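Local coordinates for core protein P7 (Pseudomonas phage phi12, PDB 2Q82) that is a core protein of the phage and probably serves as a structural component of its inner particle, at residues S97-V100 with D101-G105. Sequence-based numbering, arbitrary orientation.
Sequences SALV and DAELG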
ATOM      1  N   SER A  97      20.683  -1.485  -5.234  1.00 30.15           N
ATOM      2  CA  SER A  97      20.536  -0.072  -5.493  1.00 30.01           C
ATOM      3  C   SER A  97      20.973   0.591  -4.207  1.00 29.73           C
ATOM      4  O   SER A  97      20.427   0.315  -3.141  1.00 27.11           O
ATOM      5  CB  SER A  97      19.085   0.291  -5.763  1.00 32.13           C
ATOM      6  OG  SER A  97      18.851   1.645  -5.412  1.00 30.07           O
ATOM      7  N   ALA A  98      21.969   1.459  -4.312  1.00 27.51           N
ATOM      8  CA  ALA A  98      22.476   2.158  -3.148  1.00 28.30           C
ATOM      9  C   ALA A  98      21.391   3.023  -2.521  1.00 27.06           C
ATOM     10  O   ALA A  98      21.347   3.189  -1.308  1.00 26.39           O
ATOM     11  CB  ALA A  98      23.653   3.010  -3.539  1.00 28.61           C
ATOM     12  N   LEU A  99      20.526   3.578  -3.357  1.00 25.29           N
ATOM     13  CA  LEU A  99      19.452   4.424  -2.873  1.00 25.75           C
ATOM     14  C   LEU A  99      18.480   3.595  -2.042  1.00 25.70           C
ATOM     15  O   LEU A  99      18.150   3.947  -0.907  1.00 23.51           O
ATOM     16  CB  LEU A  99      18.723   5.068  -4.047  1.00 26.39           C
ATOM     17  CG  LEU A  99      17.474   5.878  -3.698  1.00 27.84           C
ATOM     18  CD1 LEU A  99      17.838   7.023  -2.785  1.00 28.87           C
ATOM     19  CD2 LEU A  99      16.838   6.405  -4.964  1.00 27.33           C
ATOM     20  N   VAL A 100      18.021   2.485  -2.608  1.00 23.52           N
ATOM     21  CA  VAL A 100      17.091   1.625  -1.889  1.00 24.87           C
ATOM     22  C   VAL A 100      17.734   1.108  -0.604  1.00 26.02           C
ATOM     23  O   VAL A 100      17.123   1.128   0.463  1.00 23.85           O
ATOM     24  CB  VAL A 100      16.642   0.447  -2.768  1.00 26.18           C
ATOM     25  CG1 VAL A 100      15.862  -0.567  -1.947  1.00 24.43           C
ATOM     26  CG2 VAL A 100      15.772   0.965  -3.901  1.00 25.48           C
ATOM     27  N   ASP A 101      18.975   0.646  -0.693  1.00 25.65           N
ATOM     28  CA  ASP A 101      19.638   0.139   0.498  1.00 25.51           C
ATOM     29  C   ASP A 101      19.658   1.173   1.617  1.00 25.01           C
ATOM     30  O   ASP A 101      19.469   0.842   2.780  1.00 26.21           O
ATOM     31  CB  ASP A 101      21.075  -0.245   0.199  1.00 26.53           C
ATOM     32  CG  ASP A 101      21.178  -1.489  -0.646  1.00 27.85           C
ATOM     33  OD1 ASP A 101      20.150  -2.145  -0.908  1.00 25.07           O
ATOM     34  OD2 ASP A 101      22.313  -1.804  -1.038  1.00 31.20           O
ATOM     35  N   ALA A 102      19.922   2.422   1.256  1.00 23.34           N
ATOM     36  CA  ALA A 102      19.984   3.482   2.242  1.00 24.67           C
ATOM     37  C   ALA A 102      18.608   3.706   2.843  1.00 25.52           C
ATOM     38  O   ALA A 102      18.451   3.846   4.057  1.00 22.76           O
ATOM     39  CB  ALA A 102      20.475   4.759   1.600  1.00 24.41           C
ATOM     40  N   GLU A 103      17.617   3.744   1.967  1.00 24.78           N
ATOM     41  CA  GLU A 103      16.243   3.955   2.368  1.00 28.07           C
ATOM     42  C   GLU A 103      15.752   2.874   3.308  1.00 28.47           C
ATOM     43  O   GLU A 103      14.971   3.143   4.210  1.00 28.24           O
ATOM     44  CB  GLU A 103      15.363   3.976   1.140  1.00 29.61           C
ATOM     45  CG  GLU A 103      15.742   5.064   0.202  1.00 36.88           C
ATOM     46  CD  GLU A 103      15.026   6.333   0.521  1.00 42.39           C
ATOM     47  OE1 GLU A 103      15.072   6.772   1.690  1.00 45.28           O
ATOM     48  OE2 GLU A 103      14.406   6.884  -0.406  1.00 45.38           O
ATOM     49  N   LEU A 104      16.201   1.646   3.082  1.00 27.24           N
ATOM     50  CA  LEU A 104      15.788   0.527   3.913  1.00 28.72           C
ATOM     51  C   LEU A 104      16.770   0.231   5.026  1.00 32.93           C
ATOM     52  O   LEU A 104      16.724  -0.850   5.609  1.00 35.02           O
ATOM     53  CB  LEU A 104      15.676  -0.739   3.084  1.00 27.73           C
ATOM     54  CG  LEU A 104      14.878  -0.715   1.788  1.00 25.38           C
ATOM     55  CD1 LEU A 104      15.065  -2.003   1.039  1.00 24.82           C
ATOM     56  CD2 LEU A 104      13.431  -0.512   2.099  1.00 26.68           C
ATOM     57  N   GLY A 105      17.665   1.159   5.323  1.00 31.63           N
ATOM     58  CA  GLY A 105      18.660   0.887   6.347  1.00 33.81           C
ATOM     59  C   GLY A 105      18.201   0.377   7.704  1.00 34.85           C
ATOM     60  O   GLY A 105      18.926  -0.355   8.375  1.00 36.35           O
TER
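Asp101 N donates to Ser97 O at 2.9 Å in the first turn of the short helix 98-103, whose N-cap is Ser97. One step on, Ala102 N reaches Ala98 O over 3.0 Å, Glu103 N pairs with Leu99 O, whose place is less sure, and at the far end Leu104 N closes on Val100 O at 2.8 Å; Gly105 N then turns back to Ala102 O (3.1 Å) as the chain leaves the helix. At the start, Val100 N would lack a helical acceptor, and Ser97 OG supplies one in a nearly straight bond of 3.0 Å (N-H...O 177°). That hydroxyl is also hydrogen-bonded to Asp65. Asp101 sends its carboxylate back past Ser97 O, CG lying beside its own backbone N (chi1 -71°), and OD1 is satisfied by Ser30 OG, with a long, weak ion pair to Arg87. Ser30 OG also bonds to Ser97 N, so one strand-end hydroxyl serves both residues. On the buried side, Val100 CG1 presses tightly alongside Leu104 CD1 (3.4 Å), and the pair faces strand 25-30 through Ser30 and Val28. The whole is a serine N-capped helix, the connection between parallel strands 84-89 and 109-111 in a beta-alpha-beta crossover.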